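Long-range contact in sortase family protein (PDB 4D70), which is a class D sortase, a cysteine transpeptidase that probably cleaves surface proteins at their sorting signal and joins the protein part to an amine nucleophile: residues I120-T132 with I137-S149. Residues are numbered along the deposited sequence; the frame is centred on the assembly and turned at random.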
# COMPACT_ATOMS: atom_id res chain seq x y z
N ILE A 120 -7.41 -6.19 9.44
CA ILE A 120 -6.67 -6.90 8.41
C ILE A 120 -6.62 -8.43 8.63
O ILE A 120 -6.50 -9.22 7.66
CB ILE A 120 -5.27 -6.28 8.20
CG1 ILE A 120 -4.73 -6.73 6.86
CG2 ILE A 120 -4.30 -6.62 9.34
CD1 ILE A 120 -3.59 -5.92 6.38
N ASP A 121 -6.72 -8.87 9.88
CA ASP A 121 -6.71 -10.31 10.21
C ASP A 121 -7.93 -11.07 9.61
O ASP A 121 -7.95 -12.30 9.57
CB ASP A 121 -6.71 -10.48 11.71
CG ASP A 121 -7.86 -9.68 12.33
OD1 ASP A 121 -7.77 -8.44 12.47
OD2 ASP A 121 -8.92 -10.25 12.50
N LYS A 122 -8.95 -10.35 9.15
CA LYS A 122 -10.06 -10.99 8.49
C LYS A 122 -9.79 -11.33 7.04
O LYS A 122 -10.51 -12.09 6.48
CB LYS A 122 -11.30 -10.12 8.60
CG LYS A 122 -11.58 -9.72 10.07
CD LYS A 122 -13.02 -10.03 10.41
CE LYS A 122 -13.54 -9.17 11.54
NZ LYS A 122 -14.35 -8.09 10.94
N LEU A 123 -8.76 -10.76 6.44
CA LEU A 123 -8.47 -11.08 5.08
C LEU A 123 -8.00 -12.53 4.95
O LEU A 123 -7.31 -13.02 5.80
CB LEU A 123 -7.41 -10.14 4.49
CG LEU A 123 -7.87 -8.69 4.34
CD1 LEU A 123 -6.78 -7.86 3.75
CD2 LEU A 123 -9.15 -8.63 3.51
N GLN A 124 -8.34 -13.18 3.85
CA GLN A 124 -7.99 -14.51 3.60
C GLN A 124 -7.37 -14.67 2.28
O GLN A 124 -7.57 -13.82 1.43
CB GLN A 124 -9.24 -15.45 3.62
CG GLN A 124 -9.95 -15.44 4.99
CD GLN A 124 -11.24 -16.26 4.85
OE1 GLN A 124 -12.20 -15.81 4.27
NE2 GLN A 124 -11.19 -17.50 5.29
N VAL A 125 -6.72 -15.81 2.08
CA VAL A 125 -6.18 -16.15 0.77
C VAL A 125 -7.34 -16.14 -0.24
O VAL A 125 -8.44 -16.66 0.05
CB VAL A 125 -5.58 -17.56 0.83
CG1 VAL A 125 -5.42 -18.14 -0.59
CG2 VAL A 125 -4.26 -17.54 1.60
N GLY A 126 -7.17 -15.49 -1.38
CA GLY A 126 -8.26 -15.37 -2.35
C GLY A 126 -9.04 -14.07 -2.30
O GLY A 126 -9.70 -13.72 -3.27
N ASP A 127 -8.89 -13.29 -1.24
CA ASP A 127 -9.52 -11.98 -1.19
C ASP A 127 -8.78 -11.04 -2.08
O ASP A 127 -7.54 -11.20 -2.35
CB ASP A 127 -9.54 -11.42 0.21
CG ASP A 127 -10.53 -12.15 1.12
OD1 ASP A 127 -11.42 -12.80 0.56
OD2 ASP A 127 -10.35 -12.13 2.36
N GLU A 128 -9.51 -10.08 -2.57
CA GLU A 128 -8.96 -9.13 -3.53
C GLU A 128 -8.58 -7.77 -2.90
O GLU A 128 -9.27 -7.28 -2.00
CB GLU A 128 -10.02 -8.86 -4.62
CG GLU A 128 -9.47 -8.67 -6.02
CD GLU A 128 -10.58 -8.79 -7.09
OE1 GLU A 128 -11.05 -9.89 -7.41
OE2 GLU A 128 -11.01 -7.76 -7.59
N ILE A 129 -7.50 -7.18 -3.44
CA ILE A 129 -7.04 -5.87 -3.12
C ILE A 129 -6.95 -5.09 -4.43
O ILE A 129 -6.19 -5.44 -5.34
CB ILE A 129 -5.64 -5.85 -2.44
CG1 ILE A 129 -5.66 -6.62 -1.08
CG2 ILE A 129 -5.16 -4.44 -2.19
CD1 ILE A 129 -4.26 -7.03 -0.67
N LYS A 130 -7.70 -4.03 -4.51
CA LYS A 130 -7.74 -3.18 -5.70
C LYS A 130 -6.90 -1.91 -5.51
O LYS A 130 -7.07 -1.18 -4.57
CB LYS A 130 -9.19 -2.82 -6.04
CG LYS A 130 -9.36 -1.93 -7.28
CD LYS A 130 -10.74 -1.27 -7.31
CE LYS A 130 -11.85 -2.24 -7.59
NZ LYS A 130 -13.13 -1.51 -7.36
N ILE A 131 -6.00 -1.68 -6.44
CA ILE A 131 -5.06 -0.57 -6.39
C ILE A 131 -5.26 0.24 -7.67
O ILE A 131 -5.10 -0.28 -8.77
CB ILE A 131 -3.61 -1.00 -6.30
CG1 ILE A 131 -3.41 -1.94 -5.09
CG2 ILE A 131 -2.70 0.24 -6.18
CD1 ILE A 131 -3.57 -1.31 -3.71
N THR A 132 -5.63 1.51 -7.48
CA THR A 132 -5.95 2.42 -8.62
C THR A 132 -4.96 3.53 -8.68
O THR A 132 -4.83 4.32 -7.72
CB THR A 132 -7.34 3.01 -8.39
OG1 THR A 132 -8.24 1.91 -8.23
CG2 THR A 132 -7.78 3.83 -9.56
N ILE A 137 -6.34 0.44 -13.11
CA ILE A 137 -6.90 -0.30 -11.97
C ILE A 137 -6.19 -1.64 -11.97
O ILE A 137 -6.23 -2.36 -12.97
CB ILE A 137 -8.40 -0.66 -12.11
CG1 ILE A 137 -9.26 0.53 -12.54
CG2 ILE A 137 -8.92 -1.36 -10.86
CD1 ILE A 137 -8.94 1.78 -11.79
N PHE A 138 -5.52 -1.95 -10.86
CA PHE A 138 -4.82 -3.23 -10.70
C PHE A 138 -5.51 -4.08 -9.64
O PHE A 138 -5.78 -3.60 -8.54
CB PHE A 138 -3.37 -2.98 -10.30
CG PHE A 138 -2.58 -2.28 -11.37
CD1 PHE A 138 -2.30 -2.95 -12.57
CD2 PHE A 138 -2.14 -0.96 -11.20
CE1 PHE A 138 -1.61 -2.30 -13.58
CE2 PHE A 138 -1.40 -0.34 -12.19
CZ PHE A 138 -1.14 -1.02 -13.38
N GLN A 139 -5.81 -5.33 -9.97
CA GLN A 139 -6.44 -6.23 -9.04
C GLN A 139 -5.44 -7.24 -8.56
O GLN A 139 -4.90 -7.96 -9.36
CB GLN A 139 -7.56 -6.98 -9.72
CG GLN A 139 -8.66 -6.06 -10.20
CD GLN A 139 -9.45 -5.52 -9.05
OE1 GLN A 139 -9.23 -5.90 -7.90
NE2 GLN A 139 -10.39 -4.65 -9.33
N TYR A 140 -5.18 -7.26 -7.26
CA TYR A 140 -4.28 -8.27 -6.67
C TYR A 140 -5.08 -9.25 -5.81
O TYR A 140 -6.11 -8.90 -5.16
CB TYR A 140 -3.21 -7.60 -5.81
CG TYR A 140 -2.18 -6.78 -6.51
CD1 TYR A 140 -2.38 -5.45 -6.73
CD2 TYR A 140 -0.93 -7.30 -6.82
CE1 TYR A 140 -1.40 -4.65 -7.30
CE2 TYR A 140 0.05 -6.53 -7.39
CZ TYR A 140 -0.18 -5.19 -7.61
OH TYR A 140 0.76 -4.42 -8.21
N GLU A 141 -4.65 -10.49 -5.85
CA GLU A 141 -5.28 -11.55 -5.11
C GLU A 141 -4.31 -12.11 -4.05
O GLU A 141 -3.25 -12.61 -4.39
CB GLU A 141 -5.68 -12.71 -6.02
CG GLU A 141 -6.50 -13.75 -5.26
CD GLU A 141 -6.90 -14.97 -6.18
OE1 GLU A 141 -6.45 -14.99 -7.32
OE2 GLU A 141 -7.65 -15.90 -5.79
N ILE A 142 -4.74 -12.10 -2.80
CA ILE A 142 -3.95 -12.60 -1.70
C ILE A 142 -3.64 -14.04 -1.81
O ILE A 142 -4.54 -14.93 -2.07
CB ILE A 142 -4.67 -12.31 -0.34
CG1 ILE A 142 -4.90 -10.82 -0.16
CG2 ILE A 142 -3.92 -12.92 0.85
CD1 ILE A 142 -5.69 -10.53 1.15
N ASN A 143 -2.34 -14.32 -1.75
CA ASN A 143 -1.95 -15.72 -1.86
C ASN A 143 -1.01 -16.20 -0.74
O ASN A 143 -0.69 -17.36 -0.71
CB ASN A 143 -1.30 -16.05 -3.18
CG ASN A 143 -0.02 -15.25 -3.40
OD1 ASN A 143 0.25 -14.24 -2.75
ND2 ASN A 143 0.71 -15.66 -4.41
N GLU A 144 -0.69 -15.34 0.19
CA GLU A 144 0.18 -15.68 1.31
C GLU A 144 -0.08 -14.74 2.47
O GLU A 144 -0.20 -13.51 2.28
CB GLU A 144 1.67 -15.61 0.79
CG GLU A 144 2.70 -15.70 1.89
CD GLU A 144 4.11 -15.96 1.35
OE1 GLU A 144 4.35 -15.50 0.24
OE2 GLU A 144 4.88 -16.73 1.99
N ILE A 145 -0.19 -15.30 3.66
CA ILE A 145 -0.32 -14.59 4.92
C ILE A 145 0.61 -15.21 5.94
O ILE A 145 0.58 -16.41 6.16
CB ILE A 145 -1.75 -14.64 5.46
CG1 ILE A 145 -2.69 -14.04 4.43
CG2 ILE A 145 -1.91 -13.80 6.71
CD1 ILE A 145 -4.15 -14.29 4.76
N PHE A 146 1.44 -14.39 6.56
CA PHE A 146 2.34 -14.95 7.55
C PHE A 146 2.83 -13.93 8.57
O PHE A 146 2.65 -12.72 8.39
CB PHE A 146 3.51 -15.70 6.91
CG PHE A 146 4.43 -14.81 6.11
CD1 PHE A 146 4.19 -14.58 4.81
CD2 PHE A 146 5.59 -14.27 6.68
CE1 PHE A 146 5.05 -13.82 4.03
CE2 PHE A 146 6.43 -13.50 5.95
CZ PHE A 146 6.17 -13.28 4.60
N VAL A 147 3.39 -14.45 9.66
CA VAL A 147 3.91 -13.61 10.74
C VAL A 147 5.42 -13.77 10.73
O VAL A 147 5.91 -14.86 10.56
CB VAL A 147 3.41 -14.11 12.10
CG1 VAL A 147 4.01 -13.27 13.23
CG2 VAL A 147 1.90 -14.00 12.15
N THR A 148 6.13 -12.71 10.94
CA THR A 148 7.57 -12.71 10.91
C THR A 148 8.10 -11.68 11.89
O THR A 148 7.31 -10.99 12.56
CB THR A 148 8.12 -12.50 9.46
OG1 THR A 148 9.50 -12.80 9.46
CG2 THR A 148 7.98 -11.05 8.98
N SER A 149 9.42 -11.55 11.98
CA SER A 149 10.01 -10.52 12.84
C SER A 149 10.11 -9.17 12.22
O SER A 149 10.16 -9.02 11.00
CB SER A 149 11.42 -10.96 13.34
OG SER A 149 12.33 -10.90 12.28
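I142 carries the largest share of the contact between 120-132 and 137-149, its CD1 reaching the CB of L123 at 3.8 Å while its CG1 meets I129 CD1. Both pairs cross at about a right angle. With CG1 set anti to the carbonyl carbon (chi1 -59°) and the chain then extended, I142 puts CD1 against L123 CB and Q124 O, while its CG2 branch comes 3.9 Å from V125 CA, within the type II turn Q124-D127. The backbone fastens this end: G126 N donates to I142 O over 2.8 Å, and I142 N returns a bond to D127 O, nearly linear at 173°. G126 takes the positive-phi third position of the turn, and Q124 N binds D127 OD2 from above the carboxylate plane.

Farther along, the segments form a regular antiparallel ladder in which I129-Y140 and I131-F138 are the hydrogen-bonded pairs. On their face, I131 CG1 lies 4.0 Å from Y140 CD1, the side chains crossing obliquely, and I129 O sits at the edge of the tyrosine ring. On the other face E128, K130 and T132 pair with E141, Q139 and I137. There the aliphatic part of K130 runs beside Q139, and its CG meets I137 CG2 at 3.7 Å.

The strand axes run at 159°, making 128-132 and 137-148 a twisted hairpin of the sortase beta-barrel. Strand 60-66 flanks its first arm and strand 176-184 its second; I129 and Y140 also touch M165 of strand 163-171. K68 bridges to D127 and also bonds Q124 OE1, tying the turn to the loop after strand 60-66.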